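Mevalonate kinase, putative (Leishmania major, PDB 2HFS) probably catalyses the ATP-dependent phosphorylation of (R)-mevalonate to (R)-5-phosphomevalonate, an early step of isoprenoid and sterol biosynthesis. Local coordinates at residues Tyr44-Asn52 and Ala121-Leu129; Asp136-Glu147 and Gly156-Tyr164. All blocks are in the same frame, centred on the assembly; numbering follows the deposited sequence. Where two conformers were deposited one is given.

Contact 1 (Tyr44-Asn52 and Ala121-Leu129)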
loop_
_atom_site.group_PDB
_atom_site.type_symbol
_atom_site.label_atom_id
_atom_site.label_comp_id
_atom_site.label_asym_id
_atom_site.label_seq_id
_atom_site.Cartn_x
_atom_site.Cartn_y
_atom_site.Cartn_z
ATOM N N TYR A 44 -7.332 7.322 2.492
ATOM C CA TYR A 44 -6.103 8.077 2.714
ATOM C C TYR A 44 -5.883 8.352 4.174
ATOM O O TYR A 44 -6.799 8.214 5.002
ATOM C CB TYR A 44 -6.169 9.412 1.953
ATOM C CG TYR A 44 -7.324 10.267 2.380
ATOM C CD1 TYR A 44 -7.174 11.220 3.396
ATOM C CD2 TYR A 44 -8.582 10.116 1.790
ATOM C CE1 TYR A 44 -8.236 12.002 3.810
ATOM C CE2 TYR A 44 -9.668 10.902 2.200
ATOM C CZ TYR A 44 -9.484 11.830 3.210
ATOM O OH TYR A 44 -10.525 12.615 3.613
ATOM N N THR A 45 -4.652 8.737 4.485
ATOM C CA THR A 45 -4.312 9.228 5.800
ATOM C C THR A 45 -4.053 10.734 5.608
ATOM O O THR A 45 -3.371 11.145 4.639
ATOM C CB THR A 45 -3.041 8.504 6.305
ATOM O OG1 THR A 45 -3.370 7.146 6.658
ATOM C CG2 THR A 45 -2.545 9.102 7.601
ATOM N N GLU A 46 -4.638 11.550 6.486
ATOM C CA GLU A 46 -4.422 13.010 6.438
ATOM C C GLU A 46 -3.576 13.500 7.622
ATOM O O GLU A 46 -3.721 12.987 8.745
ATOM C CB GLU A 46 -5.763 13.744 6.371
ATOM C CG GLU A 46 -5.624 15.262 6.506
ATOM C CD GLU A 46 -6.933 16.019 6.366
ATOM O OE1 GLU A 46 -8.001 15.452 6.682
ATOM O OE2 GLU A 46 -6.879 17.198 5.941
ATOM N N CYS A 47 -2.672 14.452 7.356
ATOM C CA CYS A 47 -1.861 15.096 8.388
ATOM C C CYS A 47 -2.179 16.599 8.427
ATOM O O CYS A 47 -2.223 17.272 7.382
ATOM C CB CYS A 47 -0.358 14.848 8.153
ATOM S SG CYS A 47 0.706 15.829 9.243
ATOM N N ARG A 48 -2.432 17.103 9.635
ATOM C CA ARG A 48 -2.622 18.524 9.889
ATOM C C ARG A 48 -1.533 18.932 10.863
ATOM O O ARG A 48 -1.222 18.182 11.812
ATOM C CB ARG A 48 -3.981 18.795 10.547
ATOM C CG ARG A 48 -5.213 18.590 9.685
ATOM C CD ARG A 48 -6.550 18.835 10.434
ATOM N NE ARG A 48 -6.777 20.261 10.681
ATOM C CZ ARG A 48 -7.966 20.842 10.890
ATOM N NH1 ARG A 48 -9.086 20.125 10.878
ATOM N NH2 ARG A 48 -8.032 22.153 11.099
ATOM N N LEU A 49 -0.980 20.117 10.631
ATOM C CA LEU A 49 0.086 20.670 11.443
ATOM C C LEU A 49 -0.235 22.085 11.912
ATOM O O LEU A 49 -0.903 22.832 11.216
ATOM C CB LEU A 49 1.375 20.724 10.625
ATOM C CG LEU A 49 1.987 19.401 10.177
ATOM C CD1 LEU A 49 3.218 19.739 9.350
ATOM C CD2 LEU A 49 2.378 18.540 11.388
ATOM N N GLU A 50 0.249 22.430 13.097
ATOM C CA GLU A 50 0.287 23.813 13.541
ATOM C C GLU A 50 1.453 24.052 14.480
ATOM O O GLU A 50 1.948 23.123 15.120
ATOM C CB GLU A 50 -1.016 24.190 14.206
ATOM C CG GLU A 50 -1.385 23.297 15.369
ATOM C CD GLU A 50 -2.713 23.720 15.937
ATOM O OE1 GLU A 50 -3.748 23.412 15.315
ATOM O OE2 GLU A 50 -2.705 24.393 16.975
ATOM N N ILE A 51 1.885 25.303 14.549
ATOM C CA ILE A 51 3.012 25.695 15.386
ATOM C C ILE A 51 2.689 25.491 16.853
ATOM O O ILE A 51 1.520 25.546 17.251
ATOM C CB ILE A 51 3.475 27.140 15.039
ATOM C CG1 ILE A 51 2.362 28.174 15.265
ATOM C CG2 ILE A 51 3.951 27.198 13.586
ATOM C CD1 ILE A 51 2.799 29.634 14.958
ATOM N N ASN A 52 3.713 25.174 17.642
ATOM C CA ASN A 52 3.551 24.956 19.074
ATOM C C ASN A 52 4.567 25.868 19.760
ATOM O O ASN A 52 5.657 25.438 20.085
ATOM C CB ASN A 52 3.784 23.469 19.406
ATOM C CG ASN A 52 2.993 22.991 20.636
ATOM O OD1 ASN A 52 2.063 23.654 21.101
ATOM N ND2 ASN A 52 3.349 21.822 21.138
ATOM N N ALA A 121 1.662 12.060 3.805
ATOM C CA ALA A 121 0.790 13.116 4.325
ATOM C C ALA A 121 1.599 14.164 5.099
ATOM O O ALA A 121 1.411 15.380 4.915
ATOM C CB ALA A 121 -0.299 12.504 5.209
ATOM N N PHE A 122 2.517 13.684 5.932
ATOM C CA PHE A 122 3.423 14.530 6.719
ATOM C C PHE A 122 4.281 15.456 5.841
ATOM O O PHE A 122 4.349 16.658 6.099
ATOM C CB PHE A 122 4.304 13.621 7.607
ATOM C CG PHE A 122 5.155 14.361 8.613
ATOM C CD1 PHE A 122 4.708 15.523 9.227
ATOM C CD2 PHE A 122 6.423 13.870 8.936
ATOM C CE1 PHE A 122 5.526 16.201 10.177
ATOM C CE2 PHE A 122 7.240 14.524 9.876
ATOM C CZ PHE A 122 6.787 15.684 10.498
ATOM N N SER A 123 4.938 14.885 4.825
ATOM C CA SER A 123 5.749 15.645 3.880
ATOM C C SER A 123 4.949 16.747 3.208
ATOM O O SER A 123 5.432 17.865 3.061
ATOM C CB SER A 123 6.350 14.711 2.839
ATOM O OG SER A 123 7.272 13.825 3.470
ATOM N N ARG A 124 3.732 16.416 2.784
ATOM C CA ARG A 124 2.828 17.386 2.180
ATOM C C ARG A 124 2.455 18.509 3.152
ATOM O O ARG A 124 2.503 19.678 2.784
ATOM C CB ARG A 124 1.569 16.689 1.635
ATOM C CG ARG A 124 1.820 15.853 0.357
ATOM C CD ARG A 124 0.543 15.505 -0.419
ATOM N NE ARG A 124 0.792 14.659 -1.588
ATOM C CZ ARG A 124 1.326 15.079 -2.730
ATOM N NH1 ARG A 124 1.701 16.353 -2.889
ATOM N NH2 ARG A 124 1.504 14.217 -3.717
ATOM N N ALA A 125 2.095 18.154 4.387
ATOM C CA ALA A 125 1.742 19.167 5.404
ATOM C C ALA A 125 2.911 20.077 5.751
ATOM O O ALA A 125 2.714 21.276 5.937
ATOM C CB ALA A 125 1.197 18.508 6.655
ATOM N N LEU A 126 4.110 19.505 5.858
ATOM C CA LEU A 126 5.321 20.288 6.077
ATOM C C LEU A 126 5.534 21.242 4.905
ATOM O O LEU A 126 5.846 22.437 5.108
ATOM C CB LEU A 126 6.548 19.380 6.277
ATOM C CG LEU A 126 6.587 18.566 7.580
ATOM C CD1 LEU A 126 7.699 17.492 7.514
ATOM C CD2 LEU A 126 6.805 19.483 8.794
ATOM N N SER A 127 5.363 20.728 3.683
ATOM C CA SER A 127 5.487 21.582 2.514
ATOM C C SER A 127 4.539 22.764 2.646
ATOM O O SER A 127 4.928 23.910 2.396
ATOM C CB SER A 127 5.188 20.812 1.222
ATOM O OG SER A 127 5.356 21.662 0.092
ATOM N N GLU A 128 3.301 22.495 3.059
ATOM C CA GLU A 128 2.368 23.598 3.258
ATOM C C GLU A 128 2.886 24.587 4.295
ATOM O O GLU A 128 3.009 25.776 4.013
ATOM C CB GLU A 128 0.965 23.144 3.650
ATOM C CG GLU A 128 0.033 24.340 3.795
ATOM C CD GLU A 128 -1.422 24.012 4.037
ATOM O OE1 GLU A 128 -1.821 22.848 3.892
ATOM O OE2 GLU A 128 -2.179 24.954 4.370
ATOM N N LEU A 129 3.195 24.088 5.490
ATOM C CA LEU A 129 3.427 24.956 6.626
ATOM C C LEU A 129 4.699 25.768 6.451
ATOM O O LEU A 129 4.746 26.940 6.827
ATOM C CB LEU A 129 3.494 24.142 7.908
ATOM C CG LEU A 129 3.278 24.966 9.185
ATOM C CD1 LEU A 129 1.795 25.038 9.459
ATOM C CD2 LEU A 129 3.973 24.285 10.336
#

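Contact 2 (Asp136-Glu147 and Gly156-Tyr164)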
loop_
_atom_site.group_PDB
_atom_site.type_symbol
_atom_site.label_atom_id
_atom_site.label_comp_id
_atom_site.label_asym_id
_atom_site.label_seq_id
_atom_site.Cartn_x
_atom_site.Cartn_y
_atom_site.Cartn_z
ATOM N N ASP A 136 5.634 16.577 -6.678
ATOM C CA ASP A 136 5.275 15.199 -6.348
ATOM C C ASP A 136 6.535 14.354 -6.193
ATOM O O ASP A 136 6.671 13.560 -5.256
ATOM C CB ASP A 136 4.368 14.613 -7.437
ATOM C CG ASP A 136 2.913 15.027 -7.283
ATOM O OD1 ASP A 136 2.521 15.613 -6.234
ATOM O OD2 ASP A 136 2.074 14.778 -8.168
ATOM N N GLU A 137 7.468 14.540 -7.120
ATOM C CA GLU A 137 8.766 13.879 -7.034
ATOM C C GLU A 137 9.439 14.141 -5.686
ATOM O O GLU A 137 9.904 13.204 -5.029
ATOM C CB GLU A 137 9.645 14.305 -8.210
ATOM C CG GLU A 137 11.026 13.680 -8.238
ATOM C CD GLU A 137 11.820 14.021 -9.497
ATOM O OE1 GLU A 137 12.904 13.415 -9.682
ATOM O OE2 GLU A 137 11.373 14.872 -10.304
ATOM N N GLU A 138 9.463 15.410 -5.273
ATOM C CA GLU A 138 10.053 15.838 -4.003
ATOM C C GLU A 138 9.349 15.236 -2.777
ATOM O O GLU A 138 10.006 14.764 -1.824
ATOM C CB GLU A 138 10.107 17.378 -3.948
ATOM C CG GLU A 138 11.361 17.966 -4.598
ATOM C CD GLU A 138 11.266 19.435 -4.995
ATOM O OE1 GLU A 138 10.267 20.133 -4.672
ATOM O OE2 GLU A 138 12.214 19.903 -5.675
ATOM N N VAL A 139 8.017 15.232 -2.798
ATOM C CA VAL A 139 7.223 14.569 -1.747
ATOM C C VAL A 139 7.551 13.071 -1.667
ATOM O O VAL A 139 7.789 12.537 -0.574
ATOM C CB VAL A 139 5.692 14.762 -1.995
ATOM C CG1 VAL A 139 4.873 13.924 -1.016
ATOM C CG2 VAL A 139 5.331 16.235 -1.858
ATOM N N ASN A 140 7.570 12.414 -2.827
ATOM C CA ASN A 140 7.871 10.978 -2.933
ATOM C C ASN A 140 9.241 10.584 -2.366
ATOM O O ASN A 140 9.350 9.592 -1.654
ATOM C CB ASN A 140 7.692 10.492 -4.379
ATOM C CG ASN A 140 7.571 8.978 -4.488
ATOM O OD1 ASN A 140 7.095 8.301 -3.570
ATOM N ND2 ASN A 140 7.988 8.441 -5.630
ATOM N N LEU A 141 10.257 11.405 -2.646
ATOM C CA LEU A 141 11.590 11.258 -2.076
ATOM C C LEU A 141 11.612 11.460 -0.575
ATOM O O LEU A 141 12.314 10.745 0.147
ATOM C CB LEU A 141 12.565 12.258 -2.703
ATOM C CG LEU A 141 14.015 11.983 -2.287
ATOM C CD1 LEU A 141 14.524 10.800 -3.084
ATOM C CD2 LEU A 141 14.866 13.213 -2.500
ATOM N N SER A 142 10.864 12.453 -0.110
ATOM C CA SER A 142 10.789 12.733 1.313
ATOM C C SER A 142 10.159 11.521 2.006
ATOM O O SER A 142 10.651 11.090 3.049
ATOM C CB SER A 142 9.966 13.999 1.560
ATOM O OG SER A 142 9.994 14.358 2.926
ATOM N N ALA A 143 9.083 10.988 1.415
ATOM C CA ALA A 143 8.404 9.804 1.950
ATOM C C ALA A 143 9.383 8.639 1.946
ATOM O O ALA A 143 9.518 7.920 2.931
ATOM C CB ALA A 143 7.154 9.477 1.146
ATOM N N PHE A 144 10.112 8.490 0.849
ATOM C CA PHE A 144 11.060 7.388 0.729
ATOM C C PHE A 144 12.111 7.438 1.840
ATOM O O PHE A 144 12.481 6.403 2.412
ATOM C CB PHE A 144 11.735 7.388 -0.640
ATOM C CG PHE A 144 12.663 6.219 -0.847
ATOM C CD1 PHE A 144 12.161 4.976 -1.195
ATOM C CD2 PHE A 144 14.027 6.361 -0.670
ATOM C CE1 PHE A 144 13.007 3.891 -1.369
ATOM C CE2 PHE A 144 14.879 5.280 -0.836
ATOM C CZ PHE A 144 14.370 4.045 -1.196
ATOM N N VAL A 145 12.586 8.642 2.144
ATOM C CA VAL A 145 13.608 8.806 3.175
ATOM C C VAL A 145 12.976 8.417 4.513
ATOM O O VAL A 145 13.565 7.673 5.298
ATOM C CB VAL A 145 14.168 10.262 3.193
ATOM C CG1 VAL A 145 14.810 10.608 4.541
ATOM C CG2 VAL A 145 15.129 10.494 2.023
ATOM N N GLY A 146 11.749 8.881 4.738
ATOM C CA GLY A 146 11.105 8.674 6.025
ATOM C C GLY A 146 10.740 7.229 6.256
ATOM O O GLY A 146 10.802 6.746 7.387
ATOM N N GLU A 147 10.338 6.550 5.178
ATOM C CA GLU A 147 10.040 5.117 5.200
ATOM C C GLU A 147 11.244 4.317 5.699
ATOM O O GLU A 147 11.116 3.158 6.113
ATOM C CB GLU A 147 9.656 4.648 3.798
ATOM C CG GLU A 147 8.190 4.834 3.447
ATOM C CD GLU A 147 7.309 3.819 4.152
ATOM O OE1 GLU A 147 6.880 2.840 3.492
ATOM O OE2 GLU A 147 7.062 3.991 5.369
ATOM N N GLY A 156 10.080 1.240 -2.724
ATOM C CA GLY A 156 9.580 2.453 -3.350
ATOM C C GLY A 156 8.101 2.417 -3.704
ATOM O O GLY A 156 7.476 3.473 -3.860
ATOM N N ALA A 157 7.530 1.219 -3.833
ATOM C CA ALA A 157 6.145 1.095 -4.300
ATOM C C ALA A 157 5.125 1.684 -3.343
ATOM O O ALA A 157 4.090 2.175 -3.784
ATOM C CB ALA A 157 5.785 -0.350 -4.654
ATOM N N ASP A 158 5.408 1.647 -2.043
ATOM C CA ASP A 158 4.432 2.156 -1.081
ATOM C C ASP A 158 4.363 3.684 -1.121
ATOM O O ASP A 158 3.278 4.246 -1.236
ATOM C CB ASP A 158 4.716 1.661 0.337
ATOM C CG ASP A 158 4.472 0.172 0.505
ATOM O OD1 ASP A 158 4.283 -0.564 -0.512
ATOM O OD2 ASP A 158 4.462 -0.355 1.643
ATOM N N ASN A 159 5.520 4.345 -1.040
ATOM C CA ASN A 159 5.565 5.803 -1.134
ATOM C C ASN A 159 5.075 6.321 -2.476
ATOM O O ASN A 159 4.396 7.344 -2.539
ATOM C CB ASN A 159 6.934 6.401 -0.772
ATOM C CG ASN A 159 8.101 5.685 -1.419
ATOM O OD1 ASN A 159 8.611 4.685 -0.886
ATOM N ND2 ASN A 159 8.582 6.225 -2.538
ATOM N N THR A 160 5.396 5.605 -3.545
ATOM C CA THR A 160 5.007 6.074 -4.865
ATOM C C THR A 160 3.474 6.007 -5.017
ATOM O O THR A 160 2.843 6.947 -5.514
ATOM C CB THR A 160 5.752 5.268 -5.964
ATOM O OG1 THR A 160 7.172 5.491 -5.849
ATOM C CG2 THR A 160 5.434 5.838 -7.340
ATOM N N ALA A 161 2.858 4.911 -4.574
ATOM C CA ALA A 161 1.399 4.807 -4.586
ATOM C C ALA A 161 0.759 5.865 -3.673
ATOM O O ALA A 161 -0.233 6.506 -4.032
ATOM C CB ALA A 161 0.964 3.399 -4.122
ATOM N N ALA A 162 1.319 6.026 -2.480
ATOM C CA ALA A 162 0.807 7.010 -1.530
ATOM C C ALA A 162 0.894 8.462 -2.054
ATOM O O ALA A 162 -0.000 9.279 -1.802
ATOM C CB ALA A 162 1.521 6.855 -0.184
ATOM N N THR A 163 1.947 8.773 -2.797
ATOM C CA THR A 163 2.122 10.127 -3.328
ATOM C C THR A 163 1.243 10.408 -4.545
ATOM O O THR A 163 0.637 11.483 -4.644
ATOM C CB THR A 163 3.581 10.391 -3.713
ATOM O OG1 THR A 163 4.016 9.369 -4.613
ATOM C CG2 THR A 163 4.497 10.241 -2.519
ATOM N N TYR A 164 1.190 9.448 -5.470
ATOM C CA TYR A 164 0.525 9.654 -6.764
ATOM C C TYR A 164 -0.887 9.085 -6.862
ATOM O O TYR A 164 -1.664 9.574 -7.654
ATOM C CB TYR A 164 1.367 9.072 -7.933
ATOM C CG TYR A 164 2.709 9.745 -8.136
ATOM C CD1 TYR A 164 2.804 10.976 -8.795
ATOM C CD2 TYR A 164 3.878 9.177 -7.622
ATOM C CE1 TYR A 164 4.046 11.607 -8.972
ATOM C CE2 TYR A 164 5.110 9.794 -7.775
ATOM C CZ TYR A 164 5.190 11.011 -8.450
ATOM O OH TYR A 164 6.413 11.609 -8.596
HETATM O O HOH W 1 8.786 10.299 -8.049
HETATM O O HOH W 2 4.423 1.438 3.891
#

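Contact 1 (Tyr44-Asn52 and Ala121-Leu129)
Ala121 opens the helical side of this contact, its CB lying 3.4 Å from Thr45 O and packing also on Cys47 CB. The pair is a helix laid on a β-sheet within the N-terminal half of a GHMP kinase: segment 121-129 belongs to helix 114-130, segment 44-52 to strand 36-52. Their axes approach to 7.2 Å and run only 32° from parallel, which lets successive helical turns follow the strand. The small side chain of Ala121 allows its CA to come within 5.2 Å of Cys47 CA, the nearest CA approach between the segments. Phe122 starts away from the strand, yet its ring swings back: with CG anti to the backbone N (chi1 -172°), CD1 comes 4.0 Å from Cys47 SG. The sulfur is oblique to the ring, its centroid line 74° off the normal, whereas Leu49 CD2 meets the ring edge near its plane. One face of the same ring carries Leu126 CD1, 3.5 Å above the plane and over the centre, while Val85 and Leu86 of helix 70-88 also touch Phe122. One turn after Ala121, Ala125 CB touches both Cys47 SG and Leu49 CD1 on its strand-facing side. Leu126 then receives Leu49 CD1 on its CD2 branch, with the Leu126 backbone N equally near that methyl. No hydrogen bond spans the interface, so apolar contact carries it. At the far end Leu129 divides its methyls: CD2 faces Leu49 CB and Ile51 CG2, the latter at 4.4 Å, and CD1 rests 3.9 Å from Leu49 O.

Contact 2 (Asp136-Glu147 and Gly156-Tyr164)
Asn140 is a knob in a hole formed by Asn159, Thr160, Thr163 and Tyr164 on helix 157-164, where two helices of the GHMP kinase N-terminal family region pack at an axis distance of 8.9 Å and an angle of 141° between their directions. Its CB lies 3.7 Å from Thr163 CG2 in one of the two Thr163 conformers. CG is anti to the backbone N (chi1 -163°), which carries the amide toward the partner helix although CB points along the interface. OD1 accepts from Asn159 ND2 at 2.8 Å, with a nearly straight N-H...O angle of 170°; the donor stands above the Asn140 carbonyl plane, while OD1 lies close to the amide plane of Asn159. ND2 donates to Thr160 OG1 at 3.1 Å, nearly in its own amide plane, and to a water that also bonds to Tyr164 OH. Thr160 OG1 in turn donates to the O of Gly156, the N-cap residue of helix 157-164.

Around this polar centre the packing is mixed. Ala143 CB meets Asn159 CB, Asn159 OD1 lies at the edge of the Phe144 ring, and Asp136 CB approaches Tyr164 CE1 to 3.4 Å. At the other end a water donates to both Glu147 OE1 and Asp158 OD2; Glu147 OE2 is hydrogen-bonded to Ser115 OG, and Asp158 OD1 forms a salt bridge with Lys21 NZ. The pair is packed against helix 114-130, where Val120 touches Ala143, Ala162 and Thr163; His88 of helix 70-88 touches Leu141, and Phe179 of strand 177-182 touches Thr160.

Overall arrangement
Helix 114-130 supplies one side of contact 1 and packs against the helix pair of contact 2; the contact centres are about 15 Å apart. Contact 1, a helix-on-sheet interface, is the more buried: eight of its ten touching residues are buried and none exposed, and it has no hydrogen bond across. Contact 2 joins two helices, is partly exposed, and relies on side-chain amides, a hydroxyl and waters. It nevertheless has its centre nearer the centre of the chain than contact 1, so burial here does not follow distance from that centre. Polar links join the two: a probable hydrogen bond joins Ser123 OG and Ser142 OG, and another joins Arg124 NH2 and Thr163 O.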